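Local coordinates for protein dTDP-4-dehydrorhamnose 3,5-epimerase (Elizabethkingia anophelis NUHP1, PDB 6C46) that probably catalyses the epimerization of dTDP-4-dehydro-6-deoxyglucose at two sugar carbons on the way to dTDP-L-rhamnose, and works as a homodimer that binds calcium, at residues 13-18 with 105-110; 74-79 with 145-150; 63-68 with 171-176. One frame throughout, in Å; residues are numbered along the deposited sequence.

Contact 1 of 3, residues 13-18 with 105-110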
loop_
_atom_site.group_PDB
_atom_site.type_symbol
_atom_site.label_atom_id
_atom_site.label_comp_id
_atom_site.label_asym_id
_atom_site.label_seq_id
_atom_site.Cartn_x
_atom_site.Cartn_y
_atom_site.Cartn_z
ATOM N N LYS A 13 -0.593 -21.184 4.813
ATOM C CA LYS A 13 -0.584 -22.038 3.635
ATOM C C LYS A 13 -1.952 -22.069 2.952
ATOM O O LYS A 13 -2.997 -22.042 3.609
ATOM C CB LYS A 13 -0.186 -23.464 4.060
ATOM C CG LYS A 13 0.060 -24.406 2.893
ATOM C CD LYS A 13 1.468 -24.232 2.337
ATOM C CE LYS A 13 1.784 -25.312 1.301
ATOM N NZ LYS A 13 0.933 -25.150 0.070
ATOM N N THR A 14 -1.946 -22.143 1.623
ATOM C CA THR A 14 -3.167 -22.444 0.876
ATOM C C THR A 14 -2.953 -23.727 0.079
ATOM O O THR A 14 -1.831 -24.254 0.040
ATOM C CB THR A 14 -3.536 -21.301 -0.086
ATOM O OG1 THR A 14 -2.637 -21.311 -1.194
ATOM C CG2 THR A 14 -3.446 -19.960 0.625
ATOM N N PRO A 15 -3.988 -24.261 -0.575
ATOM C CA PRO A 15 -3.780 -25.458 -1.403
ATOM C C PRO A 15 -2.921 -25.231 -2.640
ATOM O O PRO A 15 -2.627 -26.212 -3.328
ATOM C CB PRO A 15 -5.207 -25.868 -1.801
ATOM C CG PRO A 15 -6.108 -25.242 -0.761
ATOM C CD PRO A 15 -5.423 -23.952 -0.403
ATOM N N LEU A 16 -2.539 -23.996 -2.984
ATOM C CA LEU A 16 -1.742 -23.763 -4.185
ATOM C C LEU A 16 -0.290 -23.499 -3.790
ATOM O O LEU A 16 -0.029 -22.714 -2.877
ATOM C CB LEU A 16 -2.305 -22.599 -5.014
ATOM C CG LEU A 16 -3.801 -22.705 -5.374
ATOM C CD1 LEU A 16 -4.212 -21.556 -6.296
ATOM C CD2 LEU A 16 -4.147 -24.038 -6.019
ATOM N N LYS A 17 0.646 -24.166 -4.462
ATOM C CA LYS A 17 2.050 -24.025 -4.076
ATOM C C LYS A 17 2.507 -22.584 -4.217
ATOM O O LYS A 17 2.293 -21.968 -5.261
ATOM C CB LYS A 17 2.939 -24.906 -4.951
ATOM C CG LYS A 17 4.405 -24.954 -4.480
ATOM C CD LYS A 17 5.259 -25.856 -5.401
ATOM C CE LYS A 17 5.419 -25.249 -6.781
ATOM N NZ LYS A 17 6.352 -26.046 -7.619
ATOM N N ASP A 18 3.192 -22.078 -3.188
ATOM C CA ASP A 18 3.802 -20.752 -3.113
ATOM C C ASP A 18 2.780 -19.646 -2.968
ATOM O O ASP A 18 3.155 -18.470 -2.986
ATOM C CB ASP A 18 4.670 -20.409 -4.330
ATOM C CG ASP A 18 5.782 -21.434 -4.573
ATOM O OD1 ASP A 18 6.518 -21.739 -3.619
ATOM O OD2 ASP A 18 5.915 -21.926 -5.714
ATOM N N LYS A 105 -5.131 -25.911 -10.577
ATOM C CA LYS A 105 -5.952 -25.821 -9.377
ATOM C C LYS A 105 -6.213 -24.361 -9.034
ATOM O O LYS A 105 -5.411 -23.474 -9.363
ATOM C CB LYS A 105 -5.274 -26.499 -8.176
ATOM C CG LYS A 105 -4.944 -27.977 -8.374
ATOM C CD LYS A 105 -6.206 -28.754 -8.721
ATOM C CE LYS A 105 -6.086 -30.238 -8.373
ATOM N NZ LYS A 105 -4.889 -30.854 -8.993
ATOM N N CYS A 106 -7.339 -24.124 -8.346
ATOM C CA CYS A 106 -7.775 -22.769 -8.024
ATOM C C CYS A 106 -8.017 -22.649 -6.532
ATOM O O CYS A 106 -8.279 -23.634 -5.843
ATOM C CB CYS A 106 -9.054 -22.381 -8.768
ATOM S SG CYS A 106 -9.025 -22.824 -10.513
ATOM N N TYR A 107 -7.960 -21.414 -6.051
ATOM C CA TYR A 107 -8.256 -21.131 -4.653
ATOM C C TYR A 107 -8.861 -19.743 -4.546
ATOM O O TYR A 107 -8.375 -18.799 -5.174
ATOM C CB TYR A 107 -6.994 -21.225 -3.787
ATOM C CG TYR A 107 -7.259 -20.961 -2.307
ATOM C CD1 TYR A 107 -7.891 -21.917 -1.514
ATOM C CD2 TYR A 107 -6.856 -19.789 -1.713
ATOM C CE1 TYR A 107 -8.130 -21.686 -0.156
ATOM C CE2 TYR A 107 -7.088 -19.552 -0.356
ATOM C CZ TYR A 107 -7.717 -20.495 0.405
ATOM O OH TYR A 107 -7.939 -20.233 1.736
ATOM N N GLY A 108 -9.926 -19.624 -3.776
ATOM C CA GLY A 108 -10.568 -18.341 -3.576
ATOM C C GLY A 108 -10.723 -18.039 -2.102
ATOM O O GLY A 108 -10.822 -18.939 -1.271
ATOM N N MET A 109 -10.796 -16.748 -1.791
ATOM C CA MET A 109 -10.938 -16.310 -0.410
ATOM C C MET A 109 -11.481 -14.892 -0.383
ATOM O O MET A 109 -11.278 -14.109 -1.320
ATOM C CB MET A 109 -9.585 -16.362 0.316
ATOM C CG MET A 109 -8.586 -15.349 -0.266
ATOM S SD MET A 109 -7.060 -15.276 0.672
ATOM C CE MET A 109 -7.667 -14.625 2.243
ATOM N N GLU A 110 -12.135 -14.552 0.731
ATOM C CA GLU A 110 -12.644 -13.199 0.921
ATOM C C GLU A 110 -11.539 -12.292 1.463
ATOM O O GLU A 110 -10.867 -12.626 2.446
ATOM C CB GLU A 110 -13.851 -13.192 1.876
ATOM C CG GLU A 110 -14.353 -11.759 2.157
ATOM C CD GLU A 110 -15.710 -11.691 2.846
ATOM O OE1 GLU A 110 -15.891 -10.800 3.705
ATOM O OE2 GLU A 110 -16.597 -12.514 2.532
HETATM O O HOH W 1 -5.907 -21.621 3.645
#
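The phenol ring of Y107 is met by T14 over one face and by P15 obliquely, while L16 packs at the root of the same side chain. T14 CB stands 4.1 Å from the Y107 ring centroid, 16° off the ring normal, in a CH-pi contact displaced toward the CD2–CE2 side. The proline comes in roughly at a right angle to the tyrosine side chain, its CD 3.4 Å from Y107 CD1. With CG anti to the backbone N (chi1 -179°), Y107 extends from strand 106-112, an outermost strand of one sheet of this cupin-type β-sandwich, toward the loop between strands 10-13 and 20-23 of the other sheet. I21 and F119 of that second sheet also touch the tyrosine. L16 splits its two methyls: CD1 lies 3.8 Å from Y107 CB, whereas CD2 presses against K105 CB at 3.5 Å, tighter than usual for two carbons. The loop holds its own shape through an ST turn, in which L16 N donates to T14 OG1 (3.2 Å, 160°); that hydroxyl is also bonded to the backbone O of C19. Polar linkage across the contact comes from a water that donates to K13 O and lies 3.1 Å from Y107 OH.

Contact 2 of 3, residues 74-79 with 145-150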
loop_
_atom_site.group_PDB
_atom_site.type_symbol
_atom_site.label_atom_id
_atom_site.label_comp_id
_atom_site.label_asym_id
_atom_site.label_seq_id
_atom_site.Cartn_x
_atom_site.Cartn_y
_atom_site.Cartn_z
ATOM N N GLY A 74 5.481 -14.922 -19.456
ATOM C CA GLY A 74 6.931 -14.988 -19.621
ATOM C C GLY A 74 7.680 -14.085 -18.655
ATOM O O GLY A 74 7.352 -13.984 -17.472
ATOM N N LYS A 75 8.692 -13.392 -19.177
ATOM C CA LYS A 75 9.524 -12.552 -18.324
ATOM C C LYS A 75 8.780 -11.342 -17.782
ATOM O O LYS A 75 9.331 -10.638 -16.929
ATOM C CB LYS A 75 10.750 -12.065 -19.092
ATOM C CG LYS A 75 10.444 -11.095 -20.197
ATOM C CD LYS A 75 11.713 -10.921 -21.064
ATOM C CE LYS A 75 11.570 -9.825 -22.076
ATOM N NZ LYS A 75 12.910 -9.527 -22.664
ATOM N N HIS A 76 7.566 -11.072 -18.272
ATOM C CA HIS A 76 6.742 -9.979 -17.768
ATOM C C HIS A 76 5.781 -10.416 -16.678
ATOM O O HIS A 76 5.055 -9.565 -16.145
ATOM C CB HIS A 76 5.973 -9.347 -18.935
ATOM C CG HIS A 76 6.884 -8.744 -19.960
ATOM N ND1 HIS A 76 7.575 -7.575 -19.730
ATOM C CD2 HIS A 76 7.268 -9.176 -21.186
ATOM C CE1 HIS A 76 8.322 -7.294 -20.786
ATOM N NE2 HIS A 76 8.150 -8.249 -21.684
ATOM N N ALA A 77 5.809 -11.695 -16.282
ATOM C CA ALA A 77 4.869 -12.192 -15.279
ATOM C C ALA A 77 4.986 -11.394 -13.981
ATOM O O ALA A 77 6.074 -10.986 -13.577
ATOM C CB ALA A 77 5.106 -13.688 -14.998
ATOM N N GLN A 78 3.844 -11.154 -13.343
ATOM C CA GLN A 78 3.760 -10.325 -12.147
ATOM C C GLN A 78 3.268 -11.162 -10.986
ATOM O O GLN A 78 2.147 -11.672 -11.045
ATOM C CB GLN A 78 2.789 -9.172 -12.345
ATOM C CG GLN A 78 3.191 -8.168 -13.417
ATOM C CD GLN A 78 2.087 -7.181 -13.717
ATOM O OE1 GLN A 78 0.957 -7.572 -14.008
ATOM N NE2 GLN A 78 2.418 -5.885 -13.695
ATOM N N ALA A 79 4.084 -11.284 -9.930
ATOM C CA ALA A 79 3.533 -11.696 -8.646
ATOM C C ALA A 79 2.711 -10.546 -8.085
ATOM O O ALA A 79 3.060 -9.378 -8.284
ATOM C CB ALA A 79 4.651 -12.085 -7.663
ATOM N N PHE A 145 6.683 -4.986 -13.863
ATOM C CA PHE A 145 6.040 -3.825 -14.464
ATOM C C PHE A 145 5.010 -4.238 -15.516
ATOM O O PHE A 145 5.059 -5.333 -16.092
ATOM C CB PHE A 145 7.109 -2.908 -15.070
ATOM C CG PHE A 145 8.072 -2.359 -14.042
ATOM C CD1 PHE A 145 7.658 -1.372 -13.152
ATOM C CD2 PHE A 145 9.369 -2.842 -13.951
ATOM C CE1 PHE A 145 8.527 -0.866 -12.177
ATOM C CE2 PHE A 145 10.252 -2.356 -12.985
ATOM C CZ PHE A 145 9.825 -1.354 -12.100
ATOM N N TYR A 146 4.055 -3.337 -15.735
ATOM C CA TYR A 146 3.023 -3.492 -16.756
ATOM C C TYR A 146 3.614 -3.691 -18.150
ATOM O O TYR A 146 4.537 -2.981 -18.563
ATOM C CB TYR A 146 2.128 -2.243 -16.759
ATOM C CG TYR A 146 1.107 -2.221 -17.864
ATOM C CD1 TYR A 146 -0.054 -2.977 -17.768
ATOM C CD2 TYR A 146 1.287 -1.425 -18.988
ATOM C CE1 TYR A 146 -1.020 -2.948 -18.784
ATOM C CE2 TYR A 146 0.334 -1.385 -20.005
ATOM C CZ TYR A 146 -0.818 -2.152 -19.892
ATOM O OH TYR A 146 -1.765 -2.126 -20.890
ATOM N N ASN A 147 3.046 -4.637 -18.907
ATOM C CA ASN A 147 3.434 -4.809 -20.309
ATOM C C ASN A 147 2.229 -5.342 -21.080
ATOM O O ASN A 147 1.877 -6.521 -20.951
ATOM C CB ASN A 147 4.640 -5.747 -20.436
ATOM C CG ASN A 147 5.079 -5.931 -21.874
ATOM O OD1 ASN A 147 4.507 -6.732 -22.624
ATOM N ND2 ASN A 147 6.072 -5.165 -22.280
ATOM N N LYS A 148 1.623 -4.486 -21.905
ATOM C CA LYS A 148 0.359 -4.844 -22.554
ATOM C C LYS A 148 0.520 -6.027 -23.495
ATOM O O LYS A 148 -0.354 -6.904 -23.563
ATOM C CB LYS A 148 -0.221 -3.646 -23.314
ATOM C CG LYS A 148 -1.546 -3.994 -23.994
ATOM C CD LYS A 148 -2.341 -2.785 -24.468
ATOM C CE LYS A 148 -3.846 -3.103 -24.498
ATOM N NZ LYS A 148 -4.158 -4.493 -24.977
ATOM N N GLU A 149 1.594 -6.036 -24.276
ATOM C CA GLU A 149 1.760 -7.082 -25.273
ATOM C C GLU A 149 1.844 -8.451 -24.624
ATOM O O GLU A 149 1.448 -9.452 -25.233
ATOM C CB GLU A 149 3.009 -6.812 -26.108
ATOM C CG GLU A 149 3.245 -7.822 -27.209
ATOM C CD GLU A 149 4.555 -7.592 -27.947
ATOM O OE1 GLU A 149 5.248 -6.588 -27.653
ATOM O OE2 GLU A 149 4.890 -8.420 -28.820
ATOM N N SER A 150 2.331 -8.515 -23.385
ATOM C CA SER A 150 2.526 -9.790 -22.709
ATOM C C SER A 150 1.246 -10.353 -22.089
ATOM O O SER A 150 1.295 -11.440 -21.508
ATOM C CB SER A 150 3.577 -9.641 -21.598
ATOM O OG SER A 150 3.024 -8.968 -20.466
HETATM O O HOH W 2 7.366 -6.022 -17.435
#
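On one face of the H76 imidazole lies the carboxamide of N147, and on the other the aliphatic chain of K75, whose CG sits toward the rim of the ring. The ring and amide planes are only 15° apart, so the two groups are stacked, with N147 CG 3.6 Å above the plane and over its centre. Around that point the asparagine spreads its atoms: CB approaches ND1, and ND2 comes within 3.4 Å of H76 CE1. A water occupies the ring edge, in plane, 2.8 Å from H76 ND1, and donates to F145 O, joining the two loops.

N147 CG is anti to the backbone N (chi1 -179°), which carries the amide out over the imidazole. N147 OD1 takes a weak hydrogen bond from S150 N. The backbone O of N147 is gripped twice, by S150 N and by S150 OG, the hydroxyl bond being 2.7 Å from S150 OG to N147 O. Held in this way, S150 brings OG to 3.3 Å from H76 CB, a contact beside the root of the imidazole.

Further along, Q78 extends its chain beyond CG until NE2 lies 3.6 Å from F145 C; the amide donates to N144 O, just before residues 145-150. Q72 also ties the loops together, since its NE2 bonds to both H76 O and F145 O and its OE1 accepts from N147 N.

The joined loops follow strands 66-72 and 135-142 of the cupin fold, beside the probable active site: Q78 is about 6 Å from Y140, the predicted proton donor, between side chains, and Y146 is the residue predicted to stack on the thymidine ring of the substrate.

Contact 3 of 3, residues 63-68 with 171-176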
loop_
_atom_site.group_PDB
_atom_site.type_symbol
_atom_site.label_atom_id
_atom_site.label_comp_id
_atom_site.label_asym_id
_atom_site.label_seq_id
_atom_site.Cartn_x
_atom_site.Cartn_y
_atom_site.Cartn_z
ATOM N N TYR A 63 -20.709 -3.337 -6.749
ATOM C CA TYR A 63 -21.168 -4.704 -6.512
ATOM C C TYR A 63 -21.287 -5.501 -7.809
ATOM O O TYR A 63 -21.916 -5.060 -8.772
ATOM C CB TYR A 63 -22.537 -4.696 -5.798
ATOM C CG TYR A 63 -23.136 -6.079 -5.793
ATOM C CD1 TYR A 63 -24.253 -6.395 -6.577
ATOM C CD2 TYR A 63 -22.539 -7.092 -5.057
ATOM C CE1 TYR A 63 -24.767 -7.694 -6.595
ATOM C CE2 TYR A 63 -23.035 -8.382 -5.068
ATOM C CZ TYR A 63 -24.145 -8.684 -5.834
ATOM O OH TYR A 63 -24.617 -9.985 -5.810
ATOM N N GLY A 64 -20.695 -6.686 -7.824
ATOM C CA GLY A 64 -20.867 -7.601 -8.937
ATOM C C GLY A 64 -19.858 -7.431 -10.047
ATOM O O GLY A 64 -19.749 -8.312 -10.915
ATOM N N VAL A 65 -19.107 -6.336 -10.043
ATOM C CA VAL A 65 -18.016 -6.205 -10.999
ATOM C C VAL A 65 -17.031 -7.339 -10.764
ATOM O O VAL A 65 -16.561 -7.558 -9.637
ATOM C CB VAL A 65 -17.356 -4.830 -10.882
ATOM C CG1 VAL A 65 -16.023 -4.828 -11.641
ATOM C CG2 VAL A 65 -18.332 -3.742 -11.457
ATOM N N LEU A 66 -16.751 -8.093 -11.823
ATOM C CA LEU A 66 -15.855 -9.244 -11.781
ATOM C C LEU A 66 -14.775 -9.025 -12.831
ATOM O O LEU A 66 -15.093 -8.808 -14.002
ATOM C CB LEU A 66 -16.642 -10.531 -12.047
ATOM C CG LEU A 66 -15.998 -11.902 -11.738
ATOM C CD1 LEU A 66 -17.078 -12.955 -11.660
ATOM C CD2 LEU A 66 -14.943 -12.292 -12.762
ATOM N N ARG A 67 -13.507 -9.016 -12.407
ATOM C CA ARG A 67 -12.369 -8.792 -13.294
ATOM C C ARG A 67 -11.456 -10.012 -13.266
ATOM O O ARG A 67 -11.036 -10.435 -12.195
ATOM C CB ARG A 67 -11.579 -7.546 -12.865
ATOM C CG ARG A 67 -12.408 -6.248 -12.877
ATOM C CD ARG A 67 -12.014 -5.337 -14.029
ATOM N NE ARG A 67 -12.730 -4.062 -14.016
ATOM C CZ ARG A 67 -13.651 -3.712 -14.908
ATOM N NH1 ARG A 67 -13.979 -4.551 -15.882
ATOM N NH2 ARG A 67 -14.248 -2.527 -14.822
ATOM N N GLY A 68 -11.129 -10.556 -14.440
ATOM C CA GLY A 68 -10.193 -11.675 -14.516
ATOM C C GLY A 68 -10.601 -12.695 -15.563
ATOM O O GLY A 68 -11.564 -12.447 -16.294
ATOM N N ASP A 171 -25.882 -11.292 -11.476
ATOM C CA ASP A 171 -25.330 -10.087 -10.861
ATOM C C ASP A 171 -23.943 -9.719 -11.373
ATOM O O ASP A 171 -23.487 -8.601 -11.105
ATOM C CB ASP A 171 -25.227 -10.244 -9.333
ATOM C CG ASP A 171 -26.573 -10.324 -8.653
ATOM O OD1 ASP A 171 -27.588 -10.196 -9.352
ATOM O OD2 ASP A 171 -26.612 -10.479 -7.414
ATOM N N MET A 172 -23.260 -10.611 -12.093
ATOM C CA MET A 172 -21.871 -10.359 -12.469
ATOM C C MET A 172 -21.804 -9.356 -13.615
ATOM O O MET A 172 -22.588 -9.419 -14.569
ATOM C CB MET A 172 -21.177 -11.663 -12.859
ATOM C CG MET A 172 -21.136 -12.683 -11.743
ATOM S SD MET A 172 -20.649 -14.313 -12.353
ATOM C CE MET A 172 -20.804 -15.315 -10.868
ATOM N N ILE A 173 -20.868 -8.420 -13.507
ATOM C CA ILE A 173 -20.636 -7.397 -14.519
ATOM C C ILE A 173 -19.237 -7.610 -15.088
ATOM O O ILE A 173 -18.245 -7.465 -14.365
ATOM C CB ILE A 173 -20.781 -5.987 -13.928
ATOM C CG1 ILE A 173 -22.188 -5.805 -13.337
ATOM C CG2 ILE A 173 -20.443 -4.936 -14.973
ATOM C CD1 ILE A 173 -22.349 -4.517 -12.536
ATOM N N LEU A 174 -19.156 -7.929 -16.381
ATOM C CA LEU A 174 -17.892 -8.285 -17.018
ATOM C C LEU A 174 -17.603 -7.370 -18.192
ATOM O O LEU A 174 -18.508 -7.024 -18.955
ATOM C CB LEU A 174 -17.919 -9.726 -17.526
ATOM C CG LEU A 174 -17.968 -10.700 -16.366
ATOM C CD1 LEU A 174 -19.131 -11.629 -16.571
ATOM C CD2 LEU A 174 -16.630 -11.412 -16.224
ATOM N N SER A 175 -16.338 -6.996 -18.343
ATOM C CA SER A 175 -15.922 -6.251 -19.521
ATOM C C SER A 175 -16.070 -7.126 -20.764
ATOM O O SER A 175 -16.165 -8.354 -20.675
ATOM C CB SER A 175 -14.475 -5.799 -19.359
ATOM O OG SER A 175 -13.600 -6.920 -19.374
ATOM N N GLU A 176 -16.108 -6.483 -21.940
ATOM C CA GLU A 176 -16.165 -7.257 -23.181
ATOM C C GLU A 176 -14.958 -8.186 -23.299
ATOM O O GLU A 176 -15.092 -9.344 -23.721
ATOM C CB GLU A 176 -16.255 -6.330 -24.402
HETATM O O HOH W 3 -24.450 -6.333 -10.113
HETATM O O HOH W 4 -14.428 -7.701 -16.210
#
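V65 and I173 form a single backbone bridge, flanked by two hydrogen bonds: I173 N to G64 O at 2.8 Å and L66 N to I173 O at 3.0 Å, the latter almost straight at 173°. The bridge lays an irregular segment from near the C-terminus along the start of strand 66-72, in the five-stranded sheet of the cupin fold. The donor to G64 O stands well above the carbonyl plane, and M172 CA adds a CH···O contact to the same oxygen. G64 CA in turn makes a CH···O contact with D171 O at 3.5 Å.

At one end, the hydroxyl of Y63 donates to D171 OD2 over 2.6 Å. The carboxylate oxygen sits at the ring edge, in plane, and is met on its anti side, while ring and carboxylate planes are turned 72° apart. In the middle, L66 CG lies anti to the backbone N (chi1 -166°), and the side chain forks between two neighbours that run beside it: CD1 touches M172 SD, and CD2 meets L174 CD2 at 4.0 Å. F156 also packs on L66 and L174. At the far end S175 N-caps helix 176-179 through OG to D178 N; in the conformer given here for R67, one of two deposited, the edge of the guanidinium lies by S175 CB. A water donates to L66 O over 2.6 Å and accepts from S175 N.

How the contacts relate
The three contacts lie in one cupin domain without touching, their centres 21 to 23 Å apart. Contacts 1 and 3 reach the same five-stranded sheet, contact 1 at the edge strand 106-112 and contact 3 at strand 66-72; their nearest atoms are about 11 Å apart. Contact 2 begins just beyond the end of strand 66-72, so it and contact 3 bracket the strand carrying H70, the predicted proton acceptor. From contact 3 the side chain of R67, in one of its two conformers, comes within about 4 Å of that of H70, and from contact 2 the side chain of Q78 within about 7 Å. Contact 1 stands away from the annotated sites, although its nearest atoms are about 8 Å from contact 2.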